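PDB 6KME: phytochromobilin synthase from Solanum lycopersicum, which binds biliverdin IX alpha and probably reduces it, with electrons from ferredoxin, to phytochromobilin, the chromophore of plant phytochromes. Local coordinates for residues Ala78-Leu87 with Asp99-Phe108; Thr119-Leu130 with His191-Tyr201. The protein carries 1 engineered substitution. One frame throughout, in Å; residues are numbered along the deposited sequence.

Interaction 1: Ala78-Leu87 with Asp99-Phe108; sequences AHKIRLLRSL and DFAAFPKPEF
Arg85 and Asp99 meet across two strands, 83-87 and 99-104, whose directions differ by 176° and whose axes come within 4.7 Å. The guanidinium grips one carboxylate oxygen end-on, with Arg85 NH1 2.8 Å and NH2 3.0 Å from Asp99 OD1. That oxygen lies close to the guanidinium plane, yet both nitrogens reach it from above the same face of the carboxylate, the two planes being turned 56° apart. An unusual chi1 of 95° and a bend at chi2 fold the arginine over the partner strand, laying its guanidinium on Ala101, whose CB is 3.5 Å from CZ. Phe103 stands at right angles to the guanidinium, its CE2 3.6 Å from Arg85 NE, which donates to Leu262 O. Together these contacts fix the rotation of the arginine in the buried interior. On the other face of the sheet, beneath helix 188-211, Leu84 CD1 wedges between Phe100 CZ and Ala102 CB, 3.6 Å from each.

The far end is looser and reaches toward solvent. The extended Lys105 places NZ 3.0 Å from His79 O, above the carbonyl plane, and gives a weak second bond to Ala78 O. Lys80 CG rides over the centre of the Phe108 ring, 3.6 Å from its centroid, a CH-pi contact, while its ammonium goes on to Ser212 O and Met209 O. Between the two regimes the pairing slips by one residue, so that Arg82 and Leu83 share Phe103 as partner; its O accepts a well-directed bond from Leu83 N and only a weak one from Arg82 N. This is a classic beta bulge, set in the hairpin of strands 81-91 and 96-104 within the central antiparallel sheet of the bilin reductase fold; on that sheet Asp99 touches the bound biliverdin.

Interaction 2: Thr119-Leu130 with His191-Tyr201; sequences TTAKMNIIVLDL and HSVLFSAFKDY. With BLA (biliverdine IX alpha), chain B.
A helix packed on the central sheet defines this contact: helix 191-201 lies nearly along strand 123-130, 20° from its direction and 9.2 Å between axes. Asn124, Ile126 and Leu128 point to the helix, whereas Ile125 and Val127 pack their side chains against biliverdin, Val127 CG2 coming 3.5 Å from its CHB. At the polar end His191 NE2 donates to Asn124 OD1 at 2.9 Å, with the oxygen near the imidazole plane but the nitrogen above the amide plane. Thr119 OG1, which is also hydrogen-bonded to Tyr33 OH, donates to the same oxygen from the opposite amide face, and Asn124 ND2 binds Phe184 O and Ser186 OG, so the amide is held from both ends. A leucine here would probably leave His191 NE2 and Thr119 OG1 without their shared acceptor. Further along, Ile126 CG2 and Leu194 CD1 meet tip to tip at 3.7 Å. With CG anti to the backbone N (chi1 174°), Leu128 lowers CD2 over one face of the Tyr201 ring, toward its rim, and to 3.8 Å from Ala197 CB. Strand 112-119 flanks this packing through Phe113 and Phe117, strand 180-185 adjoins on the other edge, and helix 151-160 abuts the helix through Leu153 and Tyr157.

Interaction 1 closes before interaction 2 opens along the chain, and their centres lie 20 Å apart. Both use the same seven-stranded antiparallel sheet, in which strand 112-119 separates strand 96-104 of residues 99-108 from strand 123-131 of residues 119-130. Helix 188-211 links them on one face: its 191-201 part forms interaction 2, while Tyr202 and Trp205 reach Leu84 and Ala102 of interaction 1. They touch directly where Phe100 CD1 approaches Phe198 CZ at 4.1 Å. Asp99, Ile125 and Val127 instead contact biliverdin, so the sheet serves as pocket wall on one face and as packing surface for the helix on the other.

Interaction 1: Ala78-Leu87 with Asp99-Phe108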
loop_
_atom_site.group_PDB
_atom_site.type_symbol
_atom_site.label_atom_id
_atom_site.label_comp_id
_atom_site.label_asym_id
_atom_site.label_seq_id
_atom_site.Cartn_x
_atom_site.Cartn_y
_atom_site.Cartn_z
ATOM N N ALA A 78 6.465 7.640 14.355
ATOM C CA ALA A 78 7.520 8.653 14.380
ATOM C C ALA A 78 6.840 10.015 14.357
ATOM O O ALA A 78 5.610 10.107 14.277
ATOM C CB ALA A 78 8.498 8.470 13.210
ATOM N N HIS A 79 7.642 11.083 14.415
ATOM C CA HIS A 79 7.050 12.412 14.547
ATOM C C HIS A 79 6.079 12.721 13.409
ATOM O O HIS A 79 5.021 13.322 13.637
ATOM C CB HIS A 79 8.118 13.500 14.607
ATOM C CG HIS A 79 7.539 14.869 14.774
ATOM N ND1 HIS A 79 7.045 15.327 15.978
ATOM C CD2 HIS A 79 7.334 15.867 13.880
ATOM C CE1 HIS A 79 6.578 16.553 15.825
ATOM N NE2 HIS A 79 6.749 16.908 14.564
ATOM N N LYS A 80 6.430 12.353 12.180
ATOM C CA LYS A 80 5.560 12.610 11.033
ATOM C C LYS A 80 4.771 11.388 10.579
ATOM O O LYS A 80 3.920 11.521 9.693
ATOM C CB LYS A 80 6.382 13.146 9.848
ATOM C CG LYS A 80 7.162 14.434 10.187
ATOM C CD LYS A 80 8.024 14.892 9.014
ATOM C CE LYS A 80 8.886 16.116 9.390
ATOM N NZ LYS A 80 9.727 16.485 8.209
ATOM N N ILE A 81 5.020 10.215 11.161
ATOM C CA ILE A 81 4.440 8.954 10.701
ATOM C C ILE A 81 3.422 8.502 11.737
ATOM O O ILE A 81 3.781 8.178 12.877
ATOM C CB ILE A 81 5.518 7.889 10.479
ATOM C CG1 ILE A 81 6.561 8.417 9.489
ATOM C CG2 ILE A 81 4.902 6.571 9.971
ATOM C CD1 ILE A 81 7.784 7.552 9.387
ATOM N N ARG A 82 2.144 8.495 11.349
ATOM C CA ARG A 82 1.109 7.947 12.222
ATOM C C ARG A 82 1.332 6.458 12.486
ATOM O O ARG A 82 1.171 5.986 13.619
ATOM C CB ARG A 82 -0.274 8.186 11.600
ATOM C CG ARG A 82 -1.450 7.801 12.490
ATOM C CD ARG A 82 -2.781 8.045 11.817
ATOM N NE ARG A 82 -2.991 7.171 10.649
ATOM C CZ ARG A 82 -3.359 5.896 10.710
ATOM N NH1 ARG A 82 -3.559 5.319 11.888
ATOM N NH2 ARG A 82 -3.531 5.194 9.588
ATOM N N LEU A 83 1.702 5.702 11.458
ATOM C CA LEU A 83 1.823 4.252 11.601
ATOM C C LEU A 83 2.732 3.711 10.513
ATOM O O LEU A 83 2.469 3.913 9.324
ATOM C CB LEU A 83 0.452 3.566 11.533
ATOM C CG LEU A 83 0.539 2.038 11.600
ATOM C CD1 LEU A 83 1.270 1.565 12.884
ATOM C CD2 LEU A 83 -0.851 1.412 11.496
ATOM N N LEU A 84 3.794 3.034 10.918
ATOM C CA LEU A 84 4.614 2.234 10.023
ATOM C C LEU A 84 4.426 0.789 10.457
ATOM O O LEU A 84 4.730 0.450 11.604
ATOM C CB LEU A 84 6.087 2.633 10.113
ATOM C CG LEU A 84 7.100 1.917 9.220
ATOM C CD1 LEU A 84 6.844 2.286 7.786
ATOM C CD2 LEU A 84 8.535 2.320 9.618
ATOM N N ARG A 85 3.914 -0.058 9.559
ATOM C CA ARG A 85 3.567 -1.410 9.979
ATOM C C ARG A 85 3.873 -2.411 8.871
ATOM O O ARG A 85 3.793 -2.103 7.674
ATOM C CB ARG A 85 2.093 -1.489 10.436
ATOM C CG ARG A 85 1.072 -1.936 9.384
ATOM C CD ARG A 85 0.849 -0.882 8.307
ATOM N NE ARG A 85 -0.217 -1.240 7.350
ATOM C CZ ARG A 85 -0.055 -2.036 6.295
ATOM N NH1 ARG A 85 1.119 -2.599 6.067
ATOM N NH2 ARG A 85 -1.074 -2.272 5.465
ATOM N N SER A 86 4.262 -3.614 9.291
ATOM C CA SER A 86 4.569 -4.690 8.363
ATOM C C SER A 86 3.870 -5.972 8.792
ATOM O O SER A 86 3.743 -6.268 9.988
ATOM C CB SER A 86 6.077 -4.941 8.263
ATOM O OG SER A 86 6.587 -5.416 9.491
ATOM N N LEU A 87 3.410 -6.717 7.798
ATOM C CA LEU A 87 2.960 -8.091 7.962
ATOM C C LEU A 87 3.830 -8.929 7.044
ATOM O O LEU A 87 3.978 -8.601 5.863
ATOM C CB LEU A 87 1.479 -8.250 7.613
ATOM C CG LEU A 87 0.967 -9.692 7.433
ATOM C CD1 LEU A 87 1.013 -10.476 8.755
ATOM C CD2 LEU A 87 -0.439 -9.708 6.853
ATOM N N ASP A 99 3.389 -7.173 3.342
ATOM C CA ASP A 99 2.581 -5.954 3.308
ATOM C C ASP A 99 3.254 -4.964 4.246
ATOM O O ASP A 99 3.198 -5.129 5.469
ATOM C CB ASP A 99 1.128 -6.197 3.732
ATOM C CG ASP A 99 0.235 -4.932 3.582
ATOM O OD1 ASP A 99 0.769 -3.799 3.610
ATOM O OD2 ASP A 99 -1.002 -5.074 3.425
ATOM N N PHE A 100 3.863 -3.934 3.663
ATOM C CA PHE A 100 4.625 -2.912 4.366
ATOM C C PHE A 100 4.075 -1.558 3.935
ATOM O O PHE A 100 3.990 -1.286 2.734
ATOM C CB PHE A 100 6.117 -3.055 4.017
ATOM C CG PHE A 100 7.010 -2.098 4.739
ATOM C CD1 PHE A 100 7.232 -0.825 4.239
ATOM C CD2 PHE A 100 7.636 -2.477 5.919
ATOM C CE1 PHE A 100 8.069 0.066 4.919
ATOM C CE2 PHE A 100 8.454 -1.593 6.605
ATOM C CZ PHE A 100 8.669 -0.325 6.099
ATOM N N ALA A 101 3.669 -0.727 4.898
ATOM C CA ALA A 101 3.095 0.577 4.584
ATOM C C ALA A 101 3.518 1.617 5.615
ATOM O O ALA A 101 3.738 1.307 6.790
ATOM C CB ALA A 101 1.556 0.536 4.535
ATOM N N ALA A 102 3.613 2.863 5.154
ATOM C CA ALA A 102 3.852 4.018 6.010
ATOM C C ALA A 102 2.695 4.989 5.823
ATOM O O ALA A 102 2.461 5.475 4.708
ATOM C CB ALA A 102 5.187 4.683 5.681
ATOM N N PHE A 103 1.958 5.235 6.908
ATOM C CA PHE A 103 0.839 6.165 6.921
ATOM C C PHE A 103 1.265 7.447 7.619
ATOM O O PHE A 103 1.663 7.391 8.800
ATOM C CB PHE A 103 -0.357 5.562 7.648
ATOM C CG PHE A 103 -0.891 4.279 7.024
ATOM C CD1 PHE A 103 -1.046 4.162 5.654
ATOM C CD2 PHE A 103 -1.252 3.202 7.829
ATOM C CE1 PHE A 103 -1.543 2.985 5.092
ATOM C CE2 PHE A 103 -1.751 2.024 7.278
ATOM C CZ PHE A 103 -1.895 1.913 5.908
ATOM N N PRO A 104 1.168 8.608 6.979
ATOM C CA PRO A 104 1.560 9.858 7.646
ATOM C C PRO A 104 0.481 10.375 8.588
ATOM O O PRO A 104 -0.704 10.047 8.472
ATOM C CB PRO A 104 1.779 10.830 6.476
ATOM C CG PRO A 104 0.877 10.315 5.389
ATOM C CD PRO A 104 0.779 8.813 5.569
ATOM N N LYS A 105 0.919 11.197 9.550
ATOM C CA LYS A 105 -0.032 11.964 10.324
ATOM C C LYS A 105 -0.708 12.976 9.399
ATOM O O LYS A 105 -0.100 13.439 8.430
ATOM C CB LYS A 105 0.658 12.667 11.499
ATOM C CG LYS A 105 1.162 11.693 12.560
ATOM C CD LYS A 105 1.901 12.376 13.696
ATOM C CE LYS A 105 2.517 11.338 14.628
ATOM N NZ LYS A 105 3.346 11.970 15.699
ATOM N N PRO A 106 -1.977 13.302 9.651
ATOM C CA PRO A 106 -2.713 14.168 8.713
ATOM C C PRO A 106 -2.111 15.556 8.534
ATOM O O PRO A 106 -2.427 16.224 7.545
ATOM C CB PRO A 106 -4.115 14.243 9.335
ATOM C CG PRO A 106 -4.224 12.993 10.148
ATOM C CD PRO A 106 -2.852 12.755 10.702
ATOM N N GLU A 107 -1.261 16.012 9.451
ATOM C CA GLU A 107 -0.584 17.294 9.267
ATOM C C GLU A 107 0.454 17.258 8.143
ATOM O O GLU A 107 0.847 18.318 7.644
ATOM C CB GLU A 107 0.086 17.722 10.578
ATOM C CG GLU A 107 -0.879 18.132 11.692
ATOM C CD GLU A 107 -1.574 16.953 12.368
ATOM O OE1 GLU A 107 -1.114 15.797 12.210
ATOM O OE2 GLU A 107 -2.586 17.188 13.066
ATOM N N PHE A 108 0.913 16.078 7.744
ATOM C CA PHE A 108 1.954 15.928 6.728
ATOM C C PHE A 108 1.358 15.223 5.519
ATOM O O PHE A 108 1.171 14.001 5.533
ATOM C CB PHE A 108 3.136 15.160 7.300
ATOM C CG PHE A 108 3.704 15.790 8.541
ATOM C CD1 PHE A 108 4.687 16.766 8.452
ATOM C CD2 PHE A 108 3.226 15.441 9.791
ATOM C CE1 PHE A 108 5.202 17.358 9.591
ATOM C CE2 PHE A 108 3.729 16.032 10.937
ATOM C CZ PHE A 108 4.720 16.995 10.840
#

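Interaction 2: Thr119-Leu130 with His191-Tyr201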
loop_
_atom_site.group_PDB
_atom_site.type_symbol
_atom_site.label_atom_id
_atom_site.label_comp_id
_atom_site.label_asym_id
_atom_site.label_seq_id
_atom_site.Cartn_x
_atom_site.Cartn_y
_atom_site.Cartn_z
ATOM N N THR A 119 4.091 -13.753 -3.218
ATOM C CA THR A 119 5.013 -14.660 -3.883
ATOM C C THR A 119 4.673 -16.110 -3.564
ATOM O O THR A 119 4.313 -16.447 -2.432
ATOM C CB THR A 119 6.458 -14.327 -3.464
ATOM O OG1 THR A 119 6.769 -12.989 -3.895
ATOM C CG2 THR A 119 7.446 -15.298 -4.068
ATOM N N THR A 120 4.758 -16.958 -4.576
ATOM C CA THR A 120 4.682 -18.403 -4.433
ATOM C C THR A 120 5.955 -19.006 -5.017
ATOM O O THR A 120 6.865 -18.285 -5.436
ATOM C CB THR A 120 3.466 -18.963 -5.155
ATOM O OG1 THR A 120 3.679 -18.789 -6.560
ATOM C CG2 THR A 120 2.204 -18.230 -4.722
ATOM N N ALA A 121 5.986 -20.340 -5.100
ATOM C CA ALA A 121 7.183 -21.013 -5.592
ATOM C C ALA A 121 7.579 -20.516 -6.975
ATOM O O ALA A 121 8.770 -20.473 -7.305
ATOM C CB ALA A 121 6.972 -22.531 -5.614
ATOM N N LYS A 122 6.611 -20.106 -7.787
ATOM C CA LYS A 122 6.907 -19.758 -9.167
ATOM C C LYS A 122 6.434 -18.382 -9.589
ATOM O O LYS A 122 6.902 -17.892 -10.622
ATOM C CB LYS A 122 6.290 -20.791 -10.120
ATOM N N MET A 123 5.533 -17.745 -8.849
ATOM C CA MET A 123 4.855 -16.561 -9.340
ATOM C C MET A 123 4.969 -15.432 -8.330
ATOM O O MET A 123 5.045 -15.663 -7.122
ATOM C CB MET A 123 3.371 -16.871 -9.649
ATOM C CG MET A 123 2.582 -15.697 -10.237
ATOM S SD MET A 123 3.368 -14.943 -11.682
ATOM C CE MET A 123 3.538 -16.365 -12.772
ATOM N N ASN A 124 4.993 -14.204 -8.844
ATOM C CA ASN A 124 5.072 -12.996 -8.035
ATOM C C ASN A 124 4.050 -11.998 -8.546
ATOM O O ASN A 124 3.979 -11.756 -9.754
ATOM C CB ASN A 124 6.473 -12.387 -8.085
ATOM C CG ASN A 124 7.529 -13.341 -7.587
ATOM O OD1 ASN A 124 7.914 -13.306 -6.421
ATOM N ND2 ASN A 124 7.986 -14.214 -8.463
ATOM N N ILE A 125 3.249 -11.444 -7.631
ATOM C CA ILE A 125 2.224 -10.446 -7.940
ATOM C C ILE A 125 2.502 -9.269 -7.014
ATOM O O ILE A 125 2.419 -9.404 -5.783
ATOM C CB ILE A 125 0.796 -10.982 -7.752
ATOM C CG1 ILE A 125 0.575 -12.247 -8.586
ATOM C CG2 ILE A 125 -0.230 -9.913 -8.098
ATOM C CD1 ILE A 125 -0.800 -12.905 -8.412
ATOM N N ILE A 126 2.861 -8.124 -7.599
ATOM C CA ILE A 126 3.625 -7.082 -6.914
ATOM C C ILE A 126 2.968 -5.724 -7.137
ATOM O O ILE A 126 2.714 -5.333 -8.284
ATOM C CB ILE A 126 5.079 -7.035 -7.425
ATOM C CG1 ILE A 126 5.758 -8.410 -7.341
ATOM C CG2 ILE A 126 5.881 -5.952 -6.703
ATOM C CD1 ILE A 126 6.003 -8.898 -5.917
ATOM N N VAL A 127 2.728 -4.989 -6.050
ATOM C CA VAL A 127 2.457 -3.554 -6.116
ATOM C C VAL A 127 3.456 -2.833 -5.211
ATOM O O VAL A 127 3.586 -3.159 -4.021
ATOM C CB VAL A 127 1.001 -3.211 -5.732
ATOM C CG1 VAL A 127 0.817 -1.685 -5.655
ATOM C CG2 VAL A 127 0.010 -3.800 -6.724
ATOM N N LEU A 128 4.174 -1.864 -5.785
ATOM C CA LEU A 128 5.121 -1.024 -5.060
ATOM C C LEU A 128 4.883 0.418 -5.488
ATOM O O LEU A 128 4.964 0.722 -6.685
ATOM C CB LEU A 128 6.566 -1.453 -5.361
ATOM C CG LEU A 128 7.702 -0.581 -4.791
ATOM C CD1 LEU A 128 7.652 -0.579 -3.257
ATOM C CD2 LEU A 128 9.044 -1.088 -5.302
ATOM N N ASP A 129 4.589 1.308 -4.531
ATOM C CA ASP A 129 4.203 2.655 -4.932
ATOM C C ASP A 129 4.340 3.640 -3.780
ATOM O O ASP A 129 4.395 3.267 -2.602
ATOM C CB ASP A 129 2.764 2.685 -5.450
ATOM C CG ASP A 129 2.427 3.962 -6.213
ATOM O OD1 ASP A 129 3.346 4.627 -6.760
ATOM O OD2 ASP A 129 1.224 4.299 -6.272
ATOM N N LEU A 130 4.409 4.913 -4.158
ATOM C CA LEU A 130 4.163 6.038 -3.251
ATOM C C LEU A 130 2.744 6.513 -3.578
ATOM O O LEU A 130 2.546 7.356 -4.455
ATOM C CB LEU A 130 5.222 7.125 -3.448
ATOM C CG LEU A 130 6.593 6.937 -2.768
ATOM C CD1 LEU A 130 7.293 5.621 -3.151
ATOM C CD2 LEU A 130 7.550 8.152 -3.001
ATOM N N HIS A 191 14.066 -11.290 -8.443
ATOM C CA HIS A 191 13.971 -10.904 -7.038
ATOM C C HIS A 191 15.035 -9.881 -6.661
ATOM O O HIS A 191 14.785 -9.005 -5.820
ATOM C CB HIS A 191 14.050 -12.143 -6.150
ATOM C CG HIS A 191 12.778 -12.942 -6.137
ATOM N ND1 HIS A 191 12.747 -14.303 -6.342
ATOM C CD2 HIS A 191 11.492 -12.561 -5.950
ATOM C CE1 HIS A 191 11.497 -14.730 -6.280
ATOM N NE2 HIS A 191 10.715 -13.691 -6.040
ATOM N N SER A 192 16.222 -9.976 -7.266
ATOM C CA SER A 192 17.239 -8.950 -7.063
ATOM C C SER A 192 16.743 -7.586 -7.534
ATOM O O SER A 192 16.945 -6.577 -6.853
ATOM C CB SER A 192 18.529 -9.345 -7.787
ATOM O OG SER A 192 19.459 -8.273 -7.805
ATOM N N VAL A 193 16.075 -7.538 -8.690
ATOM C CA VAL A 193 15.527 -6.274 -9.179
ATOM C C VAL A 193 14.445 -5.756 -8.237
ATOM O O VAL A 193 14.385 -4.554 -7.930
ATOM C CB VAL A 193 14.999 -6.449 -10.613
ATOM C CG1 VAL A 193 14.316 -5.186 -11.083
ATOM C CG2 VAL A 193 16.148 -6.802 -11.546
ATOM N N LEU A 194 13.575 -6.652 -7.762
ATOM C CA LEU A 194 12.512 -6.247 -6.852
ATOM C C LEU A 194 13.076 -5.650 -5.574
ATOM O O LEU A 194 12.554 -4.650 -5.063
ATOM C CB LEU A 194 11.628 -7.448 -6.519
ATOM C CG LEU A 194 10.523 -7.190 -5.494
ATOM C CD1 LEU A 194 9.548 -6.145 -6.014
ATOM C CD2 LEU A 194 9.794 -8.493 -5.129
ATOM N N PHE A 195 14.125 -6.270 -5.024
ATOM C CA PHE A 195 14.759 -5.729 -3.826
ATOM C C PHE A 195 15.331 -4.341 -4.090
ATOM O O PHE A 195 15.127 -3.417 -3.296
ATOM C CB PHE A 195 15.849 -6.685 -3.330
ATOM C CG PHE A 195 15.341 -7.762 -2.406
ATOM C CD1 PHE A 195 14.210 -8.504 -2.731
ATOM C CD2 PHE A 195 16.005 -8.044 -1.219
ATOM C CE1 PHE A 195 13.743 -9.503 -1.882
ATOM C CE2 PHE A 195 15.539 -9.038 -0.365
ATOM C CZ PHE A 195 14.409 -9.768 -0.698
ATOM N N SER A 196 16.039 -4.168 -5.211
ATOM C CA SER A 196 16.606 -2.858 -5.535
ATOM C C SER A 196 15.517 -1.799 -5.670
ATOM O O SER A 196 15.706 -0.649 -5.253
ATOM C CB SER A 196 17.423 -2.941 -6.825
ATOM O OG SER A 196 18.542 -3.797 -6.672
ATOM N N ALA A 197 14.370 -2.171 -6.251
ATOM C CA ALA A 197 13.253 -1.243 -6.421
ATOM C C ALA A 197 12.661 -0.830 -5.075
ATOM O O ALA A 197 12.394 0.355 -4.848
ATOM C CB ALA A 197 12.169 -1.873 -7.307
ATOM N N PHE A 198 12.402 -1.802 -4.193
ATOM C CA PHE A 198 11.892 -1.486 -2.859
ATOM C C PHE A 198 12.799 -0.480 -2.164
ATOM O O PHE A 198 12.324 0.508 -1.591
ATOM C CB PHE A 198 11.764 -2.762 -2.016
ATOM C CG PHE A 198 11.298 -2.519 -0.599
ATOM C CD1 PHE A 198 12.206 -2.185 0.401
ATOM C CD2 PHE A 198 9.950 -2.636 -0.267
ATOM C CE1 PHE A 198 11.785 -1.957 1.714
ATOM C CE2 PHE A 198 9.512 -2.413 1.035
ATOM C CZ PHE A 198 10.434 -2.074 2.033
ATOM N N LYS A 199 14.111 -0.717 -2.208
ATOM C CA LYS A 199 15.054 0.149 -1.501
ATOM C C LYS A 199 15.102 1.547 -2.120
ATOM O O LYS A 199 15.063 2.557 -1.401
ATOM C CB LYS A 199 16.440 -0.497 -1.497
ATOM C CG LYS A 199 16.505 -1.793 -0.694
ATOM C CD LYS A 199 17.852 -2.466 -0.851
ATOM C CE LYS A 199 17.862 -3.852 -0.236
ATOM N NZ LYS A 199 19.231 -4.430 -0.307
ATOM N N ASP A 200 15.173 1.620 -3.456
ATOM C CA ASP A 200 15.157 2.905 -4.153
ATOM C C ASP A 200 13.877 3.686 -3.879
ATOM O O ASP A 200 13.924 4.900 -3.628
ATOM C CB ASP A 200 15.321 2.677 -5.656
ATOM C CG ASP A 200 16.766 2.453 -6.049
ATOM O OD1 ASP A 200 17.637 2.614 -5.168
ATOM O OD2 ASP A 200 17.034 2.125 -7.227
ATOM N N TYR A 201 12.724 3.014 -3.945
ATOM C CA TYR A 201 11.441 3.671 -3.699
ATOM C C TYR A 201 11.313 4.097 -2.239
ATOM O O TYR A 201 10.804 5.189 -1.944
ATOM C CB TYR A 201 10.275 2.743 -4.097
ATOM C CG TYR A 201 9.853 2.854 -5.567
ATOM C CD1 TYR A 201 10.790 2.720 -6.592
ATOM C CD2 TYR A 201 8.528 3.096 -5.920
ATOM C CE1 TYR A 201 10.418 2.831 -7.943
ATOM C CE2 TYR A 201 8.140 3.205 -7.281
ATOM C CZ TYR A 201 9.097 3.080 -8.276
ATOM O OH TYR A 201 8.741 3.188 -9.608
HETATM C CHA BLA B . -3.542 -9.666 -6.691
HETATM N NA BLA B . -3.073 -7.364 -5.594
HETATM C C1A BLA B . -3.501 -8.146 -6.679
HETATM C C2A BLA B . -3.900 -7.230 -7.748
HETATM C C3A BLA B . -3.698 -5.869 -7.250
HETATM C C4A BLA B . -3.187 -5.979 -5.913
HETATM C CMA BLA B . -3.936 -4.534 -7.959
HETATM C CAA BLA B . -4.461 -7.729 -9.110
HETATM C CBA BLA B . -5.917 -8.075 -8.946
HETATM C CGA BLA B . -6.822 -6.819 -9.222
HETATM O O1A BLA B . -6.568 -6.327 -10.282
HETATM O O2A BLA B . -7.595 -6.591 -8.339
HETATM C CHB BLA B . -2.776 -4.860 -4.947
HETATM N NB BLA B . -4.494 -3.163 -5.223
HETATM C C1B BLA B . -3.389 -3.688 -4.514
HETATM C C2B BLA B . -2.924 -2.437 -3.654
HETATM C C3B BLA B . -3.888 -1.437 -3.712
HETATM C C4B BLA B . -4.955 -1.918 -4.698
HETATM C CMB BLA B . -1.724 -2.558 -2.732
HETATM O OB BLA B . -6.033 -1.447 -5.021
HETATM C CAB BLA B . -4.153 -0.055 -3.169
HETATM C CBB BLA B . -5.150 0.860 -3.200
HETATM N NC BLA B . -1.758 -9.529 -1.701
HETATM C C1C BLA B . -1.278 -8.700 -0.660
HETATM C C2C BLA B . -1.225 -9.594 0.586
HETATM C C3C BLA B . -1.662 -10.863 0.205
HETATM C C4C BLA B . -2.022 -10.852 -1.300
HETATM C CMC BLA B . -0.748 -8.982 1.909
HETATM O OC BLA B . -1.025 -7.538 -0.935
HETATM C CAC BLA B . -1.776 -12.049 1.096
HETATM C CBC BLA B . -2.082 -12.201 2.404
HETATM C CHD BLA B . -2.500 -11.750 -2.218
HETATM N ND BLA B . -2.920 -10.321 -4.338
HETATM C C1D BLA B . -2.914 -11.463 -3.650
HETATM C C2D BLA B . -3.399 -12.641 -4.475
HETATM C C3D BLA B . -3.700 -12.147 -5.731
HETATM C C4D BLA B . -3.405 -10.620 -5.697
HETATM C CMD BLA B . -3.472 -14.028 -3.864
HETATM C CAD BLA B . -4.230 -12.812 -7.008
HETATM C CBD BLA B . -5.683 -13.235 -6.918
HETATM C CGD BLA B . -6.733 -12.038 -6.883
HETATM O O1D BLA B . -7.526 -12.172 -5.968
HETATM O O2D BLA B . -6.568 -11.208 -7.768
#